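Local coordinates for putative ABC transporter, ATP-binding protein ComA (PDB 3K8U) that is probably an ABC transporter of the kind that carries an N-terminal C39-family peptidase domain, the papain-like part modelled here, at residues Gln11-Asp16 and Tyr37-Ser42. Sequence-based numbering, arbitrary orientation.
Sequences QIDTRD and YLRELS
R39 reaches from helix 35-41 to D16 and lays the side-on edge of its guanidinium, NE and NH2, against the two oxygens of the carboxylate. NE of R39 donates to OD1 of D16 at 2.8 Å, and NH2 of R39 meets OD2 of D16 at the same 2.8 Å; both bonds are nearly straight and arrive on the syn sides. The oxygens lie near the guanidinium plane, but the carboxylate is turned 27° from it, so the two-bond pair is slightly twisted. A short aspartate suits D16, its two oxygens matching two N-H groups and its buried charge gaining a partner. A long chain suits R39: CG stands anti to the backbone N (chi1 -175°), and a bend at chi3 brings NE round to the acid. D13 adds a second negative charge, its OD2 3.5 Å from NH2 of R39 but well out of the guanidinium plane, a purely electrostatic partner. In this papain-like C39 peptidase fold, the network ties the loop leading into helix 17-28 to the following helix. D13 and D16 end a type I turn, closed by D16 N bonding to D13 O. The amide of Q11 can donate too: its NE2 and D16 N reach D13 O from opposite faces of the carbonyl plane.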
loop_
_atom_site.group_PDB
_atom_site.type_symbol
_atom_site.label_atom_id
_atom_site.label_comp_id
_atom_site.label_asym_id
_atom_site.label_seq_id
_atom_site.Cartn_x
_atom_site.Cartn_y
_atom_site.Cartn_z
ATOM N N GLN A 11 -4.908 7.466 7.043
ATOM C CA GLN A 11 -3.993 8.544 7.389
ATOM C C GLN A 11 -4.822 9.727 7.890
ATOM O O GLN A 11 -6.041 9.771 7.694
ATOM C CB GLN A 11 -3.188 8.983 6.157
ATOM C CG GLN A 11 -4.018 9.701 5.091
ATOM C CD GLN A 11 -3.225 10.009 3.833
ATOM O OE1 GLN A 11 -3.482 9.439 2.778
ATOM N NE2 GLN A 11 -2.258 10.917 3.943
ATOM N N ILE A 12 -4.162 10.652 8.577
ATOM C CA ILE A 12 -4.802 11.874 9.060
ATOM C C ILE A 12 -3.957 13.001 8.469
ATOM O O ILE A 12 -4.470 13.842 7.730
ATOM C CB ILE A 12 -4.846 11.962 10.606
ATOM C CG1 ILE A 12 -5.647 10.784 11.175
ATOM C CG2 ILE A 12 -5.499 13.278 11.031
ATOM C CD1 ILE A 12 -5.659 10.710 12.694
ATOM N N ASP A 13 -2.656 12.987 8.762
ATOM C CA ASP A 13 -1.724 13.974 8.206
ATOM C C ASP A 13 -1.547 13.622 6.726
ATOM O O ASP A 13 -1.446 12.447 6.375
ATOM C CB ASP A 13 -0.361 13.903 8.908
ATOM C CG ASP A 13 -0.367 14.546 10.286
ATOM O OD1 ASP A 13 -1.148 15.497 10.511
ATOM O OD2 ASP A 13 0.437 14.114 11.142
ATOM N N THR A 14 -1.492 14.636 5.864
ATOM C CA THR A 14 -1.354 14.413 4.422
ATOM C C THR A 14 -0.080 13.695 3.979
ATOM O O THR A 14 -0.058 13.060 2.925
ATOM C CB THR A 14 -1.496 15.740 3.629
ATOM O OG1 THR A 14 -0.499 16.673 4.061
ATOM C CG2 THR A 14 -2.876 16.344 3.853
ATOM N N ARG A 15 0.964 13.758 4.799
ATOM C CA ARG A 15 2.239 13.121 4.477
ATOM C C ARG A 15 2.320 11.652 4.904
ATOM O O ARG A 15 3.291 10.973 4.586
ATOM C CB ARG A 15 3.380 13.877 5.169
ATOM C CG ARG A 15 3.464 13.607 6.683
ATOM C CD ARG A 15 4.596 14.376 7.353
ATOM N NE ARG A 15 4.348 15.815 7.372
ATOM C CZ ARG A 15 5.233 16.726 7.768
ATOM N NH1 ARG A 15 6.438 16.358 8.182
ATOM N NH2 ARG A 15 4.912 18.012 7.747
ATOM N N ASP A 16 1.287 11.160 5.584
ATOM C CA ASP A 16 1.293 9.797 6.121
ATOM C C ASP A 16 0.737 8.624 5.322
ATOM O O ASP A 16 0.442 7.583 5.909
ATOM C CB ASP A 16 0.646 9.790 7.512
ATOM C CG ASP A 16 1.477 10.520 8.553
ATOM O OD1 ASP A 16 2.713 10.582 8.404
ATOM O OD2 ASP A 16 0.889 11.016 9.535
ATOM N N TYR A 37 4.954 6.056 14.826
ATOM C CA TYR A 37 6.116 5.174 14.913
ATOM C C TYR A 37 6.647 4.810 13.525
ATOM O O TYR A 37 7.851 4.884 13.274
ATOM C CB TYR A 37 5.746 3.906 15.681
ATOM C CG TYR A 37 6.848 2.877 15.804
ATOM C CD1 TYR A 37 7.983 3.128 16.575
ATOM C CD2 TYR A 37 6.739 1.635 15.178
ATOM C CE1 TYR A 37 8.979 2.166 16.724
ATOM C CE2 TYR A 37 7.728 0.667 15.318
ATOM C CZ TYR A 37 8.843 0.938 16.093
ATOM O OH TYR A 37 9.821 -0.019 16.238
ATOM N N LEU A 38 5.747 4.419 12.627
ATOM C CA LEU A 38 6.144 4.040 11.273
ATOM C C LEU A 38 6.627 5.231 10.458
ATOM O O LEU A 38 7.473 5.082 9.576
ATOM C CB LEU A 38 5.005 3.311 10.553
ATOM C CG LEU A 38 4.615 1.974 11.190
ATOM C CD1 LEU A 38 3.512 1.321 10.384
ATOM C CD2 LEU A 38 5.832 1.062 11.261
ATOM N N ARG A 39 6.112 6.415 10.772
ATOM C CA ARG A 39 6.517 7.637 10.081
ATOM C C ARG A 39 8.007 7.850 10.334
ATOM O O ARG A 39 8.763 8.203 9.425
ATOM C CB ARG A 39 5.729 8.838 10.615
ATOM C CG ARG A 39 5.988 10.145 9.870
ATOM C CD ARG A 39 5.410 11.344 10.616
ATOM N NE ARG A 39 3.966 11.229 10.816
ATOM C CZ ARG A 39 3.367 11.245 12.004
ATOM N NH1 ARG A 39 4.081 11.368 13.118
ATOM N NH2 ARG A 39 2.047 11.166 12.076
ATOM N N GLU A 40 8.420 7.621 11.579
ATOM C CA GLU A 40 9.817 7.771 11.973
ATOM C C GLU A 40 10.697 6.674 11.364
ATOM O O GLU A 40 11.771 6.959 10.827
ATOM C CB GLU A 40 9.930 7.781 13.504
ATOM C CG GLU A 40 11.359 7.770 14.059
ATOM C CD GLU A 40 12.219 8.921 13.558
ATOM O OE1 GLU A 40 11.678 10.011 13.269
ATOM O OE2 GLU A 40 13.452 8.731 13.461
ATOM N N LEU A 41 10.218 5.432 11.413
ATOM C CA LEU A 41 10.953 4.290 10.869
ATOM C C LEU A 41 11.150 4.336 9.356
ATOM O O LEU A 41 12.146 3.821 8.841
ATOM C CB LEU A 41 10.256 2.981 11.237
ATOM C CG LEU A 41 10.841 2.154 12.382
ATOM C CD1 LEU A 41 10.842 2.962 13.670
ATOM C CD2 LEU A 41 10.036 0.873 12.540
ATOM N N SER A 42 10.193 4.929 8.648
ATOM C CA SER A 42 10.264 5.027 7.190
ATOM C C SER A 42 10.909 6.319 6.690
ATOM O O SER A 42 10.962 6.558 5.483
ATOM C CB SER A 42 8.864 4.882 6.586
ATOM O OG SER A 42 8.010 5.917 7.037
#